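Local structure of glucoamylase (Thermoanaerobacterium thermosaccharolyticum, 1LF6) at residues 97-100 / 101-104; 267-270 / 271-275. The protein hydrolyses terminal 1,4-linked alpha-D-glucose residues from the non-reducing ends of starch-type chains, probably releasing beta-D-glucose, as a glucoamylase of glycosyl hydrolase family 15. All coordinates share one frame; numbering follows the deposited sequence.

Overall arrangement
Two short-range contacts in the N-terminal beta-sandwich part of this glucoamylase illustrate how turns and helix starts are fixed locally and then joined. Coming from the N terminus, the chain reaches contact 1 (97-100/101-104) at the end of strand 93-99, where it shapes the first part of the loop leading into the antiparallel partner, strand 107-113. Contact 2 (267-270/271-275) follows in series, neither nested nor crossing, and caps the start of helix 269-284 just after helix 254-266. Their centres lie about 16 Å apart, yet they touch: F100 CE1 packs 3.7 Å from K273 CE in a cation-pi contact, tying the hairpin loop to the helix. Both lie away from E435 and E438, the probable catalytic pair.

Contact 1 (97-100 / 101-104); sequences VEKF and TDKS
The ammonium nitrogen K99 NZ donates to two waters, each 2.8 Å from NZ, and both lead to D102. One water donates a hydrogen bond to the backbone D102 O at 3.0 Å, the other to the carboxylate D102 OD2 at 2.6 Å. The opposite charges are therefore joined through water, since K99 NZ and D102 OD2 stand 4.4 Å apart, beyond a salt bridge. The bend at chi3 (-59°) folds K99 CE back to 3.4 Å from S104 O, and a second at chi4 (-60°) sets NZ toward the two waters. Beneath it lies an ST turn: T101 OG1 accepts from K103 N at 3.2 Å and shares a 2.7 Å hydrogen bond with S104 OG, whose proton could come from either hydroxyl. S104 OG also lies 3.8 Å from F100 CB. A valine in place of T101 would probably leave K103 N and S104 OG without this common partner and the turn less firmly fixed. The loop links antiparallel strands 93-99 and 107-113, with F100 backbone-bonded to G106; F100 and S104 pack on I277 of helix 269-284, while K99 touches N300 and D102 touches S296, both of helix 296-306.

Contact 2 (267-270 / 271-275); sequences EDYN and NLKNN
D268 turns its carboxylate back toward N271 because its CG stands trans to the backbone nitrogen (chi1 169°), and in E267 the same trans placement of CG (chi1 -158°) lays that carbon against L272, a bend at chi2 turning only the carboxylate. D268 is the N-cap of helix 269-284, and such a cap is a textbook device for starting a helix whose first backbone N-H groups have no preceding turn to bond to. D268 OD1 supplies the missing acceptor, taking the hydrogen of N271 N at 2.8 Å on the anti side of the carboxylate and slightly out of its plane. The same oxygen D268 OD1 lies 3.4 Å from N271 CB, and the asparagine amide is turned almost perpendicular to the carboxylate. E267 and L272 hold the positions of a hydrophobic staple, one residue before the cap and four after it, here with the glutamate's methylenes as the nonpolar partner: E267 CG packs 3.5 Å from L272 CD2. The charged end of E267 continues to a salt bridge with R130, while L272 also meets F125 of strand 118-126.

The regular i to i+4 helical bonds follow, L272 N bonding to D268 O at 3.0 Å and K273 N to Y269 O at 2.9 Å. One turn apart on the same face, Y269 and K273 lie obliquely together, K273 CD 3.9 Å from Y269 OH. Both reach D123 of strand 118-126, the extended lysine through a salt bridge and the tyrosine hydroxyl through a weak hydrogen bond, so the opening turn is fastened to the sheet. On the exposed side, N274 N donates to N270 O at 2.8 Å, with the donor lying 31° from the carbonyl plane; N274 ND2 also comes within 2.8 Å of N270 O, but at an angle too poor for a hydrogen bond.

Contact 1 (97-100 / 101-104)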
ATOM      1  N   VAL A  97       0.665 -14.418  12.714  1.00 20.79           N
ATOM      2  CA  VAL A  97       0.061 -13.129  13.006  1.00 20.44           C
ATOM      3  C   VAL A  97      -1.452 -13.214  13.157  1.00 20.65           C
ATOM      4  O   VAL A  97      -2.106 -14.031  12.513  1.00 21.12           O
ATOM      5  CB  VAL A  97       0.378 -12.093  11.894  1.00 18.15           C
ATOM      6  CG1 VAL A  97      -0.325 -12.487  10.598  1.00 15.46           C
ATOM      7  CG2 VAL A  97      -0.052 -10.690  12.342  1.00 18.11           C
ATOM      8  N   GLU A  98      -1.995 -12.371  14.028  1.00 21.62           N
ATOM      9  CA  GLU A  98      -3.434 -12.301  14.252  1.00 21.96           C
ATOM     10  C   GLU A  98      -3.704 -10.925  14.838  1.00 20.51           C
ATOM     11  O   GLU A  98      -2.857 -10.381  15.546  1.00 21.80           O
ATOM     12  CB  GLU A  98      -3.899 -13.392  15.228  1.00 25.23           C
ATOM     13  CG  GLU A  98      -3.488 -13.171  16.676  1.00 31.69           C
ATOM     14  CD  GLU A  98      -4.225 -14.081  17.651  1.00 36.27           C
ATOM     15  OE1 GLU A  98      -3.984 -13.963  18.872  1.00 40.98           O
ATOM     16  OE2 GLU A  98      -5.044 -14.916  17.205  1.00 37.45           O
ATOM     17  N   LYS A  99      -4.861 -10.344  14.531  1.00 19.76           N
ATOM     18  CA  LYS A  99      -5.193  -9.020  15.064  1.00 20.21           C
ATOM     19  C   LYS A  99      -5.849  -9.154  16.434  1.00 18.94           C
ATOM     20  O   LYS A  99      -6.368 -10.216  16.772  1.00 19.71           O
ATOM     21  CB  LYS A  99      -6.137  -8.271  14.109  1.00 19.59           C
ATOM     22  CG  LYS A  99      -5.611  -8.140  12.677  1.00 21.60           C
ATOM     23  CD  LYS A  99      -6.243  -6.974  11.923  1.00 18.42           C
ATOM     24  CE  LYS A  99      -7.759  -7.083  11.821  1.00 18.57           C
ATOM     25  NZ  LYS A  99      -8.194  -8.323  11.113  1.00 16.24           N
ATOM     26  N   PHE A 100      -5.816  -8.079  17.218  1.00 19.75           N
ATOM     27  CA  PHE A 100      -6.424  -8.080  18.548  1.00 19.48           C
ATOM     28  C   PHE A 100      -7.890  -8.478  18.387  1.00 21.11           C
ATOM     29  O   PHE A 100      -8.400  -9.321  19.122  1.00 22.47           O
ATOM     30  CB  PHE A 100      -6.318  -6.685  19.183  1.00 19.78           C
ATOM     31  CG  PHE A 100      -4.904  -6.265  19.508  1.00 20.06           C
ATOM     32  CD1 PHE A 100      -4.603  -4.928  19.739  1.00 18.87           C
ATOM     33  CD2 PHE A 100      -3.875  -7.206  19.590  1.00 19.67           C
ATOM     34  CE1 PHE A 100      -3.308  -4.528  20.043  1.00 18.81           C
ATOM     35  CE2 PHE A 100      -2.575  -6.812  19.895  1.00 19.64           C
ATOM     36  CZ  PHE A 100      -2.293  -5.471  20.121  1.00 18.53           C
ATOM     37  N   THR A 101      -8.558  -7.859  17.419  1.00 21.29           N
ATOM     38  CA  THR A 101      -9.955  -8.153  17.111  1.00 21.67           C
ATOM     39  C   THR A 101     -10.147  -7.936  15.612  1.00 23.45           C
ATOM     40  O   THR A 101      -9.251  -7.431  14.932  1.00 21.81           O
ATOM     41  CB  THR A 101     -10.935  -7.212  17.845  1.00 22.59           C
ATOM     42  OG1 THR A 101     -10.819  -5.890  17.309  1.00 22.83           O
ATOM     43  CG2 THR A 101     -10.641  -7.183  19.342  1.00 22.74           C
ATOM     44  N   ASP A 102     -11.313  -8.322  15.105  1.00 24.09           N
ATOM     45  CA  ASP A 102     -11.635  -8.161  13.693  1.00 25.66           C
ATOM     46  C   ASP A 102     -11.961  -6.713  13.335  1.00 25.50           C
ATOM     47  O   ASP A 102     -12.186  -6.387  12.168  1.00 24.13           O
ATOM     48  CB  ASP A 102     -12.827  -9.044  13.316  1.00 28.52           C
ATOM     49  CG  ASP A 102     -12.424 -10.472  13.026  1.00 31.70           C
ATOM     50  OD1 ASP A 102     -13.319 -11.289  12.707  1.00 33.66           O
ATOM     51  OD2 ASP A 102     -11.216 -10.782  13.110  1.00 34.32           O
ATOM     52  N   LYS A 103     -11.989  -5.840  14.334  1.00 24.09           N
ATOM     53  CA  LYS A 103     -12.306  -4.440  14.079  1.00 24.55           C
ATOM     54  C   LYS A 103     -11.260  -3.490  14.644  1.00 23.37           C
ATOM     55  O   LYS A 103     -11.586  -2.399  15.112  1.00 25.43           O
ATOM     56  CB  LYS A 103     -13.698  -4.105  14.635  1.00 25.18           C
ATOM     57  CG  LYS A 103     -14.827  -4.886  13.950  1.00 27.50           C
ATOM     58  CD  LYS A 103     -16.197  -4.610  14.560  1.00 28.22           C
ATOM     59  CE  LYS A 103     -17.300  -5.363  13.818  1.00 31.45           C
ATOM     60  NZ  LYS A 103     -18.654  -5.150  14.428  1.00 31.67           N
ATOM     61  N   SER A 104     -10.001  -3.918  14.603  1.00 22.92           N
ATOM     62  CA  SER A 104      -8.884  -3.107  15.083  1.00 22.43           C
ATOM     63  C   SER A 104      -7.579  -3.513  14.398  1.00 22.29           C
ATOM     64  O   SER A 104      -7.319  -4.700  14.176  1.00 20.88           O
ATOM     65  CB  SER A 104      -8.735  -3.223  16.612  1.00 22.27           C
ATOM     66  OG  SER A 104      -8.541  -4.562  17.033  1.00 22.82           O
TER
HETATM   67  O   HOH W   1     -10.801  -8.111  10.190  1.00 22.03           O
HETATM   68  O   HOH W   2      -8.673 -10.480  12.791  1.00 23.60           O

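Contact 2 (267-270 / 271-275)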
ATOM      1  N   GLU A 267       1.714   5.761  30.947  1.00 38.05           N
ATOM      2  CA  GLU A 267       0.322   5.362  30.796  1.00 38.36           C
ATOM      3  C   GLU A 267       0.149   3.874  31.079  1.00 38.05           C
ATOM      4  O   GLU A 267       1.100   3.101  30.966  1.00 38.92           O
ATOM      5  CB  GLU A 267      -0.170   5.686  29.384  1.00 38.34           C
ATOM      6  CG  GLU A 267      -1.681   5.801  29.285  1.00 40.39           C
ATOM      7  CD  GLU A 267      -2.129   7.178  28.833  1.00 39.54           C
ATOM      8  OE1 GLU A 267      -3.344   7.470  28.907  1.00 42.60           O
ATOM      9  OE2 GLU A 267      -1.269   7.967  28.399  1.00 37.98           O
ATOM     10  N   ASP A 268      -1.062   3.474  31.460  1.00 36.97           N
ATOM     11  CA  ASP A 268      -1.341   2.072  31.744  1.00 36.43           C
ATOM     12  C   ASP A 268      -1.477   1.295  30.440  1.00 35.96           C
ATOM     13  O   ASP A 268      -2.306   1.629  29.597  1.00 34.24           O
ATOM     14  CB  ASP A 268      -2.624   1.936  32.566  1.00 37.07           C
ATOM     15  CG  ASP A 268      -3.102   0.499  32.663  1.00 37.54           C
ATOM     16  OD1 ASP A 268      -3.909   0.078  31.808  1.00 37.05           O
ATOM     17  OD2 ASP A 268      -2.657  -0.212  33.586  1.00 37.90           O
ATOM     18  N   TYR A 269      -0.661   0.257  30.289  1.00 35.11           N
ATOM     19  CA  TYR A 269      -0.659  -0.555  29.081  1.00 34.45           C
ATOM     20  C   TYR A 269      -2.042  -0.962  28.569  1.00 35.47           C
ATOM     21  O   TYR A 269      -2.416  -0.615  27.449  1.00 33.71           O
ATOM     22  CB  TYR A 269       0.188  -1.814  29.281  1.00 34.18           C
ATOM     23  CG  TYR A 269       0.257  -2.663  28.037  1.00 34.17           C
ATOM     24  CD1 TYR A 269       1.042  -2.280  26.949  1.00 33.97           C
ATOM     25  CD2 TYR A 269      -0.519  -3.813  27.917  1.00 34.34           C
ATOM     26  CE1 TYR A 269       1.051  -3.023  25.768  1.00 33.28           C
ATOM     27  CE2 TYR A 269      -0.521  -4.562  26.744  1.00 34.66           C
ATOM     28  CZ  TYR A 269       0.266  -4.164  25.674  1.00 34.02           C
ATOM     29  OH  TYR A 269       0.271  -4.911  24.519  1.00 35.15           O
ATOM     30  N   ASN A 270      -2.793  -1.705  29.377  1.00 35.50           N
ATOM     31  CA  ASN A 270      -4.122  -2.150  28.964  1.00 36.63           C
ATOM     32  C   ASN A 270      -5.017  -0.995  28.553  1.00 36.01           C
ATOM     33  O   ASN A 270      -5.854  -1.136  27.662  1.00 34.80           O
ATOM     34  CB  ASN A 270      -4.801  -2.946  30.081  1.00 40.10           C
ATOM     35  CG  ASN A 270      -4.131  -4.281  30.330  1.00 43.06           C
ATOM     36  OD1 ASN A 270      -3.917  -5.065  29.403  1.00 44.47           O
ATOM     37  ND2 ASN A 270      -3.798  -4.549  31.585  1.00 46.68           N
ATOM     38  N   ASN A 271      -4.842   0.150  29.201  1.00 35.98           N
ATOM     39  CA  ASN A 271      -5.645   1.320  28.879  1.00 36.70           C
ATOM     40  C   ASN A 271      -5.319   1.809  27.467  1.00 35.29           C
ATOM     41  O   ASN A 271      -6.219   2.072  26.672  1.00 33.78           O
ATOM     42  CB  ASN A 271      -5.385   2.439  29.887  1.00 39.55           C
ATOM     43  CG  ASN A 271      -6.647   2.893  30.581  1.00 42.78           C
ATOM     44  OD1 ASN A 271      -7.635   3.250  29.929  1.00 43.03           O
ATOM     45  ND2 ASN A 271      -6.627   2.888  31.912  1.00 44.13           N
ATOM     46  N   LEU A 272      -4.028   1.932  27.168  1.00 34.28           N
ATOM     47  CA  LEU A 272      -3.583   2.381  25.852  1.00 33.94           C
ATOM     48  C   LEU A 272      -4.062   1.423  24.778  1.00 31.76           C
ATOM     49  O   LEU A 272      -4.564   1.837  23.735  1.00 30.72           O
ATOM     50  CB  LEU A 272      -2.055   2.457  25.794  1.00 35.01           C
ATOM     51  CG  LEU A 272      -1.344   3.617  26.491  1.00 37.65           C
ATOM     52  CD1 LEU A 272       0.158   3.427  26.354  1.00 36.87           C
ATOM     53  CD2 LEU A 272      -1.774   4.942  25.875  1.00 37.67           C
ATOM     54  N   LYS A 273      -3.894   0.135  25.044  1.00 29.66           N
ATOM     55  CA  LYS A 273      -4.294  -0.897  24.106  1.00 28.45           C
ATOM     56  C   LYS A 273      -5.801  -0.868  23.856  1.00 28.49           C
ATOM     57  O   LYS A 273      -6.247  -0.874  22.707  1.00 28.33           O
ATOM     58  CB  LYS A 273      -3.869  -2.263  24.637  1.00 27.30           C
ATOM     59  CG  LYS A 273      -4.130  -3.408  23.682  1.00 27.22           C
ATOM     60  CD  LYS A 273      -3.589  -4.705  24.245  1.00 25.96           C
ATOM     61  CE  LYS A 273      -4.085  -5.893  23.448  1.00 27.39           C
ATOM     62  NZ  LYS A 273      -3.686  -7.171  24.094  1.00 30.12           N
ATOM     63  N   ASN A 274      -6.586  -0.829  24.927  1.00 26.83           N
ATOM     64  CA  ASN A 274      -8.029  -0.792  24.783  1.00 25.72           C
ATOM     65  C   ASN A 274      -8.494   0.469  24.052  1.00 24.91           C
ATOM     66  O   ASN A 274      -9.428   0.418  23.251  1.00 23.90           O
ATOM     67  CB  ASN A 274      -8.714  -0.890  26.155  1.00 29.52           C
ATOM     68  CG  ASN A 274      -8.491  -2.241  26.827  1.00 30.86           C
ATOM     69  OD1 ASN A 274      -8.469  -3.279  26.168  1.00 33.67           O
ATOM     70  ND2 ASN A 274      -8.339  -2.228  28.146  1.00 31.79           N
ATOM     71  N   ASN A 275      -7.846   1.598  24.327  1.00 22.71           N
ATOM     72  CA  ASN A 275      -8.209   2.855  23.673  1.00 24.86           C
ATOM     73  C   ASN A 275      -7.923   2.767  22.176  1.00 24.51           C
ATOM     74  O   ASN A 275      -8.667   3.306  21.354  1.00 21.55           O
ATOM     75  CB  ASN A 275      -7.418   4.026  24.270  1.00 26.67           C
ATOM     76  CG  ASN A 275      -7.848   4.367  25.692  1.00 29.85           C
ATOM     77  OD1 ASN A 275      -7.233   5.203  26.352  1.00 32.60           O
ATOM     78  ND2 ASN A 275      -8.910   3.723  26.163  1.00 30.06           N
TER